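Local coordinates for protein probable glutaminase ybaS (Escherichia coli, PDB 1U60) that catalyses the hydrolysis of L-glutamine to L-glutamate and ammonium, as a member of the glutaminase family, at residues I67-T72 with L115-A120; G119-T124 with D190-Q195; A170-L175 with C183-A188. All blocks are in the same frame, centred on the assembly; numbering follows the deposited sequence.

How the interactions relate
Interaction 1 and interaction 2 lie in the buried helical part of the chain. Both use helix 117-126 and share Gly119 and Ala120. Interaction 1 is polar at its centre, where a lysine amine reaches a loop carbonyl and an amide oxygen of the predicted substrate site. Interaction 2 packs a tyrosine ring of that site on the same helix, with polar groups and a water along one border. Ser68 OG of interaction 1 probably hydrogen-bonds to Gln195 OE1 of interaction 2, which ties the two together. Interaction 3 lies farther out, partly at the surface. It shares helix 185-195 with interaction 2, and its contacts across the two segments are apolar, sulfur and ring contacts.

Interaction 1. Residues I67-T72 with L115-A120; sequences ISKVCT and LVNAGA
Lys69 and Ala120 bring the two segments closest, with their CA atoms 5.8 Å apart. Residues 67-72 lie at the N-terminal end of helix 68-80. Residues 115-120 run from a loop into helix 117-126, with Val116 at the N-cap position. The contact is carried mainly by the side chain of Lys69. Its CG lies anti to the carbonyl carbon (chi1 -57°), and the chain is extended from there. This sends the amine past Ala120 to the end of the loop and the start of helix 117-126. On the way, Lys69 CG rests on Ala120 CB at 3.6 Å. Nearer the backbone, Lys69 CB meets Leu115 CD2 at 3.7 Å.

Ser66 and Lys69 fit the Ser-X-X-Lys motif of the serine beta-lactamase clan, to which this family belongs. Ser66 and Asn117 are both predicted to bind substrate. The contact therefore probably forms part of the wall of the active site.

The strongest polar partner of Lys69 NZ lies outside the two segments. It is the hydroxyl of Tyr244, another predicted substrate residue. Two oxygens of residues 115-120 hold the amine as well. Lys69 NZ donates to Leu115 O at 2.9 Å, from well above the carbonyl plane. It also donates to Asn117 OD1 at 3.0 Å. This second approach is nearer the amide plane, tilted 16° from it. The CB of Asn117 points away from helix 68-80, but its amide turns back and presents OD1 to the amine. Three groups therefore bond the amine, which probably limits its movement.

Away from the amine, Leu115 CD2 also approaches Val70 CG2, a looser apolar contact at 4.4 Å. Met238 of helix 231-241 touches both Val70 and Leu115.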
ATOM      1  N   ILE A  67     -13.635  -5.365  10.547  1.00  5.94           N
ATOM      2  CA  ILE A  67     -13.349  -6.313   9.482  1.00  7.62           C
ATOM      3  C   ILE A  67     -14.525  -6.413   8.504  1.00  7.91           C
ATOM      4  O   ILE A  67     -14.331  -6.741   7.301  1.00  7.80           O
ATOM      5  CB  ILE A  67     -12.898  -7.723  10.055  1.00  7.09           C
ATOM      6  CG1 ILE A  67     -11.592  -7.587  10.885  1.00  8.60           C
ATOM      7  CG2 ILE A  67     -12.691  -8.686   8.927  1.00  8.44           C
ATOM      8  CD1 ILE A  67     -11.267  -8.782  11.693  1.00 10.87           C
ATOM      9  N   SER A  68     -15.739  -6.131   8.997  1.00  8.42           N
ATOM     10  CA  SER A  68     -16.929  -6.038   8.153  1.00  6.75           C
ATOM     11  C   SER A  68     -16.753  -5.110   6.930  1.00  6.96           C
ATOM     12  O   SER A  68     -17.403  -5.333   5.907  1.00  8.31           O
ATOM     13  CB  SER A  68     -18.095  -5.531   8.991  1.00  7.57           C
ATOM     14  OG  SER A  68     -17.923  -4.176   9.336  1.00  8.24           O
ATOM     15  N   LYS A  69     -15.835  -4.133   7.012  1.00  7.46           N
ATOM     16  CA  LYS A  69     -15.568  -3.183   5.916  1.00  7.09           C
ATOM     17  C   LYS A  69     -15.151  -3.924   4.643  1.00  7.15           C
ATOM     18  O   LYS A  69     -15.489  -3.510   3.523  1.00  8.56           O
ATOM     19  CB  LYS A  69     -14.541  -2.131   6.307  1.00  7.49           C
ATOM     20  CG  LYS A  69     -14.930  -1.339   7.553  1.00  8.35           C
ATOM     21  CD  LYS A  69     -13.759  -0.403   7.947  1.00  7.51           C
ATOM     22  CE  LYS A  69     -14.140   0.553   9.066  1.00  9.23           C
ATOM     23  NZ  LYS A  69     -12.872   1.234   9.554  1.00  9.85           N
ATOM     24  N   VAL A  70     -14.453  -5.059   4.813  1.00  8.07           N
ATOM     25  CA  VAL A  70     -13.933  -5.800   3.654  1.00  8.23           C
ATOM     26  C   VAL A  70     -15.140  -6.437   2.955  1.00  8.40           C
ATOM     27  O   VAL A  70     -15.224  -6.462   1.710  1.00  8.70           O
ATOM     28  CB  VAL A  70     -12.894  -6.848   4.089  1.00  7.25           C
ATOM     29  CG1 VAL A  70     -12.550  -7.780   2.939  1.00 10.36           C
ATOM     30  CG2 VAL A  70     -11.674  -6.180   4.647  1.00  9.31           C
ATOM     31  N   CYS A  71     -16.062  -6.988   3.749  1.00  8.44           N
ATOM     32  CA  CYS A  71     -17.198  -7.697   3.155  1.00  9.37           C
ATOM     33  C   CYS A  71     -18.148  -6.747   2.408  1.00  9.34           C
ATOM     34  O   CYS A  71     -18.653  -7.057   1.347  1.00  7.85           O
ATOM     35  CB  CYS A  71     -18.000  -8.456   4.202  1.00  9.99           C
ATOM     36  SG  CYS A  71     -17.017  -9.576   5.262  1.00 13.07           S
ATOM     37  N   THR A  72     -18.401  -5.574   2.978  1.00  7.82           N
ATOM     38  CA  THR A  72     -19.320  -4.665   2.319  1.00  8.00           C
ATOM     39  C   THR A  72     -18.665  -4.067   1.086  1.00  8.71           C
ATOM     40  O   THR A  72     -19.351  -3.784   0.048  1.00  9.19           O
ATOM     41  CB  THR A  72     -19.772  -3.614   3.356  1.00  9.33           C
ATOM     42  OG1 THR A  72     -20.688  -4.271   4.277  1.00  7.80           O
ATOM     43  CG2 THR A  72     -20.522  -2.439   2.697  1.00  9.61           C
ATOM     44  N   LEU A 115     -12.087   1.608   3.820  1.00  9.58           N
ATOM     45  CA  LEU A 115     -11.640   0.963   5.052  1.00  9.41           C
ATOM     46  C   LEU A 115     -11.417   1.867   6.250  1.00 10.31           C
ATOM     47  O   LEU A 115     -11.057   1.364   7.278  1.00 10.65           O
ATOM     48  CB  LEU A 115     -10.444   0.042   4.798  1.00  9.09           C
ATOM     49  CG  LEU A 115     -10.574  -0.955   3.669  1.00  8.56           C
ATOM     50  CD1 LEU A 115      -9.348  -1.876   3.596  1.00  9.43           C
ATOM     51  CD2 LEU A 115     -11.869  -1.823   3.787  1.00  9.20           C
ATOM     52  N   VAL A 116     -11.568   3.198   6.111  1.00 10.03           N
ATOM     53  CA  VAL A 116     -11.714   4.033   7.293  1.00 10.53           C
ATOM     54  C   VAL A 116     -13.213   4.162   7.591  1.00 11.29           C
ATOM     55  O   VAL A 116     -14.023   3.801   6.765  1.00 10.49           O
ATOM     56  CB  VAL A 116     -11.027   5.380   7.176  1.00 10.41           C
ATOM     57  CG1 VAL A 116      -9.523   5.151   6.893  1.00 12.06           C
ATOM     58  CG2 VAL A 116     -11.714   6.262   6.128  1.00 12.08           C
ATOM     59  N   ASN A 117     -13.578   4.584   8.784  1.00 10.03           N
ATOM     60  CA  ASN A 117     -15.016   4.558   9.140  1.00  9.66           C
ATOM     61  C   ASN A 117     -15.899   5.360   8.141  1.00  9.42           C
ATOM     62  O   ASN A 117     -16.968   4.942   7.749  1.00 11.15           O
ATOM     63  CB  ASN A 117     -15.231   5.103  10.561  1.00  9.45           C
ATOM     64  CG  ASN A 117     -14.930   4.088  11.653  1.00 10.82           C
ATOM     65  OD1 ASN A 117     -14.134   3.162  11.495  1.00 11.75           O
ATOM     66  ND2 ASN A 117     -15.518   4.329  12.843  1.00 14.93           N
ATOM     67  N   ALA A 118     -15.428   6.538   7.756  1.00  9.77           N
ATOM     68  CA  ALA A 118     -16.200   7.403   6.874  1.00  8.67           C
ATOM     69  C   ALA A 118     -16.404   6.695   5.517  1.00  9.82           C
ATOM     70  O   ALA A 118     -17.514   6.618   5.011  1.00  8.27           O
ATOM     71  CB  ALA A 118     -15.442   8.770   6.699  1.00  8.85           C
ATOM     72  N   GLY A 119     -15.330   6.148   4.950  1.00  9.21           N
ATOM     73  CA  GLY A 119     -15.468   5.428   3.707  1.00  8.73           C
ATOM     74  C   GLY A 119     -16.355   4.205   3.808  1.00  8.96           C
ATOM     75  O   GLY A 119     -17.044   3.853   2.860  1.00  9.00           O
ATOM     76  N   ALA A 120     -16.335   3.541   4.952  1.00  8.61           N
ATOM     77  CA  ALA A 120     -17.070   2.320   5.126  1.00  8.43           C
ATOM     78  C   ALA A 120     -18.543   2.641   5.217  1.00  8.36           C
ATOM     79  O   ALA A 120     -19.367   1.957   4.654  1.00  8.25           O
ATOM     80  CB  ALA A 120     -16.603   1.604   6.387  1.00  8.96           C
TER

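Interaction 2. Residues G119-T124 with D190-Q195; sequences GAIATT and DVYTRQ
At a crossing angle of 107°, with their axes 9.2 Å apart, helical segments 119-124 and 190-195 bring Ile121 and Tyr192 together as the residues with the nearest CA atoms, at 5.9 Å. The ring of Tyr192 is the main apolar piece. Its CG stands anti to the backbone N (chi1 176°), which carries the ring across to helix 117-126. Ile121 CG1 sits over one ring face in a CH-pi contact, 4.0 Å from the centroid. Ala120 CB comes in obliquely and touches Tyr192 CE1 at 3.6 Å. Thr124 OG1 lies at the ring edge, in its plane, beside Tyr192 CD1. The other branch of this threonine, CG2, packs on Val191 CG1.

Polar groups border this packing. Thr124 OG1 donates to Ala120 O, one turn back, at 3.1 Å. The same carbonyl accepts from Thr124 N on its opposite face. A water lies 3.0 Å from Ala120 O and 2.9 Å from Gln195 OE1, and probably links the helices. Gln195 OE1 is probably also hydrogen-bonded to Ser68 OG of helix 68-80. Thr124 OG1 and Gln195 NE2 are 3.0 Å apart.

Tyr192 is predicted to bind substrate, and Lys69 lies beside it. Ile121 over one face, Ala120 at an oblique angle and Thr124 OG1 at the edge probably limit rotation of the ring, while the bonds to Ala120 O and the water keep polar groups beside this apolar packing.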
ATOM      1  N   GLY A 119     -15.330   6.148   4.950  1.00  9.21           N
ATOM      2  CA  GLY A 119     -15.468   5.428   3.707  1.00  8.73           C
ATOM      3  C   GLY A 119     -16.355   4.205   3.808  1.00  8.96           C
ATOM      4  O   GLY A 119     -17.044   3.853   2.860  1.00  9.00           O
ATOM      5  N   ALA A 120     -16.335   3.541   4.952  1.00  8.61           N
ATOM      6  CA  ALA A 120     -17.070   2.320   5.126  1.00  8.43           C
ATOM      7  C   ALA A 120     -18.543   2.641   5.217  1.00  8.36           C
ATOM      8  O   ALA A 120     -19.367   1.957   4.654  1.00  8.25           O
ATOM      9  CB  ALA A 120     -16.603   1.604   6.387  1.00  8.96           C
ATOM     10  N   ILE A 121     -18.874   3.708   5.928  1.00  8.80           N
ATOM     11  CA  ILE A 121     -20.272   4.134   6.031  1.00  7.31           C
ATOM     12  C   ILE A 121     -20.816   4.528   4.651  1.00  8.63           C
ATOM     13  O   ILE A 121     -21.949   4.173   4.287  1.00  6.64           O
ATOM     14  CB  ILE A 121     -20.420   5.271   7.060  1.00  7.93           C
ATOM     15  CG1 ILE A 121     -20.165   4.727   8.468  1.00  8.13           C
ATOM     16  CG2 ILE A 121     -21.833   5.868   7.016  1.00  8.80           C
ATOM     17  CD1 ILE A 121     -19.886   5.776   9.542  1.00  8.73           C
ATOM     18  N   ALA A 122     -19.987   5.184   3.861  1.00  7.93           N
ATOM     19  CA  ALA A 122     -20.317   5.538   2.458  1.00  8.35           C
ATOM     20  C   ALA A 122     -20.462   4.301   1.580  1.00  8.73           C
ATOM     21  O   ALA A 122     -21.414   4.236   0.754  1.00  8.95           O
ATOM     22  CB  ALA A 122     -19.333   6.478   1.900  1.00 10.35           C
ATOM     23  N   THR A 123     -19.614   3.289   1.802  1.00  7.25           N
ATOM     24  CA  THR A 123     -19.669   2.042   1.019  1.00  7.54           C
ATOM     25  C   THR A 123     -20.974   1.277   1.408  1.00  6.51           C
ATOM     26  O   THR A 123     -21.688   0.751   0.555  1.00  8.65           O
ATOM     27  CB  THR A 123     -18.448   1.225   1.251  1.00  6.89           C
ATOM     28  OG1 THR A 123     -17.252   2.006   0.921  1.00  8.61           O
ATOM     29  CG2 THR A 123     -18.442  -0.028   0.363  1.00  8.63           C
ATOM     30  N   THR A 124     -21.291   1.203   2.703  1.00  7.89           N
ATOM     31  CA  THR A 124     -22.550   0.623   3.142  1.00  8.59           C
ATOM     32  C   THR A 124     -23.744   1.314   2.466  1.00  8.47           C
ATOM     33  O   THR A 124     -24.684   0.636   2.067  1.00  9.21           O
ATOM     34  CB  THR A 124     -22.643   0.722   4.668  1.00  9.34           C
ATOM     35  OG1 THR A 124     -21.653  -0.108   5.280  1.00  8.30           O
ATOM     36  CG2 THR A 124     -23.972   0.190   5.208  1.00  8.60           C
ATOM     37  N   ASP A 190     -27.064   3.050  10.739  1.00  9.61           N
ATOM     38  CA  ASP A 190     -27.649   1.893  11.377  1.00  9.49           C
ATOM     39  C   ASP A 190     -27.043   0.606  10.775  1.00  9.03           C
ATOM     40  O   ASP A 190     -26.592  -0.252  11.502  1.00  9.27           O
ATOM     41  CB  ASP A 190     -29.170   1.966  11.168  1.00 10.01           C
ATOM     42  CG  ASP A 190     -29.939   0.726  11.604  1.00  9.65           C
ATOM     43  OD1 ASP A 190     -29.418  -0.220  12.276  1.00 13.31           O
ATOM     44  OD2 ASP A 190     -31.140   0.627  11.283  1.00 15.43           O
ATOM     45  N   VAL A 191     -27.055   0.480   9.468  1.00  7.71           N
ATOM     46  CA  VAL A 191     -26.617  -0.782   8.866  1.00  8.70           C
ATOM     47  C   VAL A 191     -25.129  -0.990   9.085  1.00  8.33           C
ATOM     48  O   VAL A 191     -24.697  -2.104   9.338  1.00  7.60           O
ATOM     49  CB  VAL A 191     -27.025  -0.898   7.418  1.00  9.31           C
ATOM     50  CG1 VAL A 191     -26.542  -2.178   6.807  1.00 10.40           C
ATOM     51  CG2 VAL A 191     -28.560  -0.866   7.353  1.00 11.47           C
ATOM     52  N   TYR A 192     -24.375   0.097   9.003  1.00  9.77           N
ATOM     53  CA  TYR A 192     -22.936   0.025   9.258  1.00  9.05           C
ATOM     54  C   TYR A 192     -22.695  -0.540  10.683  1.00 10.12           C
ATOM     55  O   TYR A 192     -21.850  -1.405  10.908  1.00  9.53           O
ATOM     56  CB  TYR A 192     -22.243   1.393   9.087  1.00 10.22           C
ATOM     57  CG  TYR A 192     -20.789   1.240   9.459  1.00  8.84           C
ATOM     58  CD1 TYR A 192     -19.952   0.502   8.645  1.00 12.01           C
ATOM     59  CD2 TYR A 192     -20.287   1.687  10.688  1.00 10.17           C
ATOM     60  CE1 TYR A 192     -18.674   0.270   8.967  1.00 11.98           C
ATOM     61  CE2 TYR A 192     -18.950   1.452  11.023  1.00 12.42           C
ATOM     62  CZ  TYR A 192     -18.162   0.730  10.145  1.00 13.20           C
ATOM     63  OH  TYR A 192     -16.870   0.379  10.434  1.00 18.62           O
ATOM     64  N   THR A 193     -23.471  -0.049  11.650  1.00 10.00           N
ATOM     65  CA  THR A 193     -23.399  -0.532  13.032  1.00  9.67           C
ATOM     66  C   THR A 193     -23.717  -2.028  13.149  1.00  8.97           C
ATOM     67  O   THR A 193     -22.981  -2.775  13.790  1.00  9.11           O
ATOM     68  CB  THR A 193     -24.340   0.296  13.899  1.00 10.94           C
ATOM     69  OG1 THR A 193     -23.945   1.671  13.791  1.00 14.43           O
ATOM     70  CG2 THR A 193     -24.192  -0.064  15.346  1.00 13.29           C
ATOM     71  N   ARG A 194     -24.763  -2.453  12.464  1.00  9.08           N
ATOM     72  CA  ARG A 194     -25.143  -3.878  12.399  1.00  9.00           C
ATOM     73  C   ARG A 194     -24.031  -4.723  11.840  1.00  7.25           C
ATOM     74  O   ARG A 194     -23.726  -5.776  12.395  1.00  7.29           O
ATOM     75  CB  ARG A 194     -26.403  -4.111  11.557  1.00  8.79           C
ATOM     76  CG  ARG A 194     -27.653  -3.431  12.100  1.00 10.25           C
ATOM     77  CD  ARG A 194     -28.889  -3.803  11.314  1.00 12.84           C
ATOM     78  NE  ARG A 194     -29.950  -2.797  11.302  1.00 13.70           N
ATOM     79  CZ  ARG A 194     -31.156  -2.988  10.733  1.00 14.34           C
ATOM     80  NH1 ARG A 194     -31.464  -4.147  10.178  1.00 15.71           N
ATOM     81  NH2 ARG A 194     -32.051  -2.026  10.723  1.00 15.92           N
ATOM     82  N   GLN A 195     -23.431  -4.287  10.731  1.00  8.28           N
ATOM     83  CA  GLN A 195     -22.442  -5.127  10.045  1.00  8.07           C
ATOM     84  C   GLN A 195     -21.205  -5.369  10.906  1.00  8.83           C
ATOM     85  O   GLN A 195     -20.520  -6.401  10.802  1.00  7.82           O
ATOM     86  CB  GLN A 195     -22.093  -4.562   8.680  1.00  8.39           C
ATOM     87  CG  GLN A 195     -21.037  -3.467   8.697  1.00  8.84           C
ATOM     88  CD  GLN A 195     -20.639  -2.995   7.342  1.00  8.75           C
ATOM     89  OE1 GLN A 195     -19.418  -2.723   7.088  1.00 11.30           O
ATOM     90  NE2 GLN A 195     -21.582  -2.823   6.487  1.00  5.57           N
TER
HETATM   91  O   HOH W   1     -18.549  -0.873   5.075  1.00 11.89           O

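Interaction 3. Residues A170-L175 with C183-A188; sequences AIAWLL and CDAMEA
Two consecutive helices, 166-178 and 185-195, meet through Ala172 and Ala185 after a short connection. They belong to the helical part of the beta-lactamase-like fold. The two CA atoms are 5.4 Å apart, a close approach that the small side chains permit. This is the tight, buried part of the contact. The Ala172 methyl, CB, lies 3.8 Å from Ala185 O, 4.3 Å from Ala185 CB and 3.9 Å from Met186 CE. On the inner side, Ile171 of the first helix packs on Ala118 and Ile121 of helix 117-126. Asn168, predicted to bind substrate, lies on the same helix, its side chain about 6 Å from that of Ala172.

Toward solvent, the indole of Trp173 spans from buried Ala185 to partly exposed Met186. Trp173 itself is exposed and also touches a crystal neighbour. Two methyl groups cover one face of the indole. Ala185 CB sits almost straight above the six-membered ring, 3.6 Å from its centroid and 10° off the normal. Met186 CE lies over the five-membered ring, 3.8 Å from that centroid. The methionine chain bends at chi2 (-49°) and again at chi3, which folds its methyl back onto the indole. Its sulfur stands farther off, oblique to the ring, in a Met-aromatic contact.

Just before the second helix, Asp184 is the N-cap. Its carboxylate takes a weak bond from Met186 N. The stronger capping bond runs from Glu187 N to Asp184 OD2, at 3.0 Å and with an N-H...O angle of 162°.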
ATOM      1  N   ALA A 170     -22.292  11.491  13.390  1.00 10.59           N
ATOM      2  CA  ALA A 170     -21.695  12.713  12.873  1.00 10.75           C
ATOM      3  C   ALA A 170     -21.059  12.527  11.496  1.00 11.84           C
ATOM      4  O   ALA A 170     -21.293  13.323  10.591  1.00 10.59           O
ATOM      5  CB  ALA A 170     -20.682  13.250  13.798  1.00 11.63           C
ATOM      6  N   ILE A 171     -20.221  11.493  11.377  1.00 10.69           N
ATOM      7  CA  ILE A 171     -19.585  11.177  10.116  1.00 10.93           C
ATOM      8  C   ILE A 171     -20.595  10.939   8.985  1.00 10.51           C
ATOM      9  O   ILE A 171     -20.403  11.430   7.858  1.00 10.05           O
ATOM     10  CB  ILE A 171     -18.592   9.990  10.287  1.00 10.53           C
ATOM     11  CG1 ILE A 171     -17.362  10.422  11.073  1.00 11.94           C
ATOM     12  CG2 ILE A 171     -18.137   9.474   8.931  1.00 11.54           C
ATOM     13  CD1 ILE A 171     -16.407   9.312  11.419  1.00 13.12           C
ATOM     14  N   ALA A 172     -21.677  10.221   9.269  1.00 10.53           N
ATOM     15  CA  ALA A 172     -22.695   9.980   8.285  1.00 10.58           C
ATOM     16  C   ALA A 172     -23.286  11.300   7.767  1.00 10.68           C
ATOM     17  O   ALA A 172     -23.516  11.454   6.596  1.00 11.26           O
ATOM     18  CB  ALA A 172     -23.750   9.153   8.838  1.00 11.09           C
ATOM     19  N   TRP A 173     -23.544  12.241   8.661  1.00 10.67           N
ATOM     20  CA  TRP A 173     -24.088  13.519   8.255  1.00 10.15           C
ATOM     21  C   TRP A 173     -23.071  14.347   7.483  1.00  9.67           C
ATOM     22  O   TRP A 173     -23.451  15.061   6.556  1.00  9.27           O
ATOM     23  CB  TRP A 173     -24.651  14.299   9.485  1.00 10.09           C
ATOM     24  CG  TRP A 173     -25.994  13.816   9.965  1.00 10.84           C
ATOM     25  CD1 TRP A 173     -26.281  13.351  11.195  1.00 14.47           C
ATOM     26  CD2 TRP A 173     -27.230  13.755   9.224  1.00 12.46           C
ATOM     27  NE1 TRP A 173     -27.603  12.997  11.290  1.00 12.09           N
ATOM     28  CE2 TRP A 173     -28.210  13.217  10.087  1.00 12.58           C
ATOM     29  CE3 TRP A 173     -27.595  14.072   7.909  1.00 15.43           C
ATOM     30  CZ2 TRP A 173     -29.545  13.021   9.698  1.00 13.89           C
ATOM     31  CZ3 TRP A 173     -28.908  13.892   7.518  1.00 12.03           C
ATOM     32  CH2 TRP A 173     -29.866  13.357   8.400  1.00 13.16           C
ATOM     33  N   LEU A 174     -21.789  14.306   7.858  1.00 10.56           N
ATOM     34  CA  LEU A 174     -20.762  14.977   7.092  1.00 11.64           C
ATOM     35  C   LEU A 174     -20.658  14.456   5.652  1.00 11.96           C
ATOM     36  O   LEU A 174     -20.554  15.246   4.682  1.00 11.77           O
ATOM     37  CB  LEU A 174     -19.398  14.817   7.730  1.00 12.36           C
ATOM     38  CG  LEU A 174     -19.173  15.597   9.030  1.00 11.91           C
ATOM     39  CD1 LEU A 174     -17.841  15.210   9.640  1.00 14.00           C
ATOM     40  CD2 LEU A 174     -19.304  17.124   8.824  1.00  9.97           C
ATOM     41  N   LEU A 175     -20.642  13.147   5.508  1.00 10.54           N
ATOM     42  CA  LEU A 175     -20.719  12.513   4.183  1.00 11.31           C
ATOM     43  C   LEU A 175     -21.977  12.963   3.409  1.00 12.15           C
ATOM     44  O   LEU A 175     -21.888  13.404   2.255  1.00 13.21           O
ATOM     45  CB  LEU A 175     -20.675  10.995   4.311  1.00 11.69           C
ATOM     46  CG  LEU A 175     -19.358  10.473   4.850  1.00 13.41           C
ATOM     47  CD1 LEU A 175     -19.571   9.089   5.380  1.00 15.06           C
ATOM     48  CD2 LEU A 175     -18.296  10.470   3.776  1.00 11.75           C
ATOM     49  N   CYS A 183     -27.416   7.001   0.468  1.00 12.25           N
ATOM     50  CA  CYS A 183     -28.771   6.727   1.009  1.00 12.21           C
ATOM     51  C   CYS A 183     -28.963   7.605   2.233  1.00 13.45           C
ATOM     52  O   CYS A 183     -28.089   8.429   2.574  1.00 14.26           O
ATOM     53  CB  CYS A 183     -28.986   5.249   1.331  1.00 13.04           C
ATOM     54  SG  CYS A 183     -28.063   4.615   2.769  1.00 12.01           S
ATOM     55  N   ASP A 184     -30.111   7.494   2.849  1.00 13.25           N
ATOM     56  CA  ASP A 184     -30.433   8.222   4.074  1.00 14.19           C
ATOM     57  C   ASP A 184     -29.324   8.053   5.129  1.00 13.67           C
ATOM     58  O   ASP A 184     -28.848   6.944   5.333  1.00 13.22           O
ATOM     59  CB  ASP A 184     -31.756   7.671   4.568  1.00 14.86           C
ATOM     60  CG  ASP A 184     -32.166   8.207   5.912  1.00 18.88           C
ATOM     61  OD1 ASP A 184     -32.747   9.330   5.964  1.00 25.56           O
ATOM     62  OD2 ASP A 184     -31.983   7.583   6.988  1.00 21.89           O
ATOM     63  N   ALA A 185     -28.920   9.139   5.790  1.00 12.75           N
ATOM     64  CA  ALA A 185     -27.755   9.125   6.684  1.00 13.67           C
ATOM     65  C   ALA A 185     -27.949   8.135   7.835  1.00 12.93           C
ATOM     66  O   ALA A 185     -27.024   7.401   8.171  1.00 12.93           O
ATOM     67  CB  ALA A 185     -27.475  10.525   7.216  1.00 13.78           C
ATOM     68  N   MET A 186     -29.128   8.119   8.456  1.00 12.97           N
ATOM     69  CA  MET A 186     -29.297   7.298   9.642  1.00 14.55           C
ATOM     70  C   MET A 186     -29.471   5.820   9.247  1.00 13.48           C
ATOM     71  O   MET A 186     -28.995   4.968   9.953  1.00 12.81           O
ATOM     72  CB  MET A 186     -30.360   7.848  10.630  1.00 15.81           C
ATOM     73  CG  MET A 186     -29.815   9.135  11.421  1.00 16.74           C
ATOM     74  SD  MET A 186     -28.081   9.165  12.290  1.00 24.00           S
ATOM     75  CE  MET A 186     -27.027   9.690  10.960  1.00 18.64           C
ATOM     76  N   GLU A 187     -30.077   5.536   8.084  1.00 12.95           N
ATOM     77  CA  GLU A 187     -30.049   4.180   7.517  1.00 13.46           C
ATOM     78  C   GLU A 187     -28.635   3.653   7.313  1.00 12.59           C
ATOM     79  O   GLU A 187     -28.345   2.511   7.664  1.00 12.56           O
ATOM     80  CB  GLU A 187     -30.798   4.163   6.167  1.00 14.78           C
ATOM     81  CG  GLU A 187     -30.687   2.872   5.345  1.00 18.80           C
ATOM     82  CD  GLU A 187     -31.572   2.869   4.092  1.00 20.50           C
ATOM     83  OE1 GLU A 187     -32.417   3.822   3.968  1.00 19.54           O
ATOM     84  OE2 GLU A 187     -31.430   1.914   3.249  1.00 16.23           O
ATOM     85  N   ALA A 188     -27.784   4.451   6.682  1.00 12.48           N
ATOM     86  CA  ALA A 188     -26.401   4.044   6.486  1.00 11.62           C
ATOM     87  C   ALA A 188     -25.702   3.779   7.814  1.00 11.51           C
ATOM     88  O   ALA A 188     -24.968   2.797   7.963  1.00 10.64           O
ATOM     89  CB  ALA A 188     -25.631   5.075   5.691  1.00 11.23           C
TER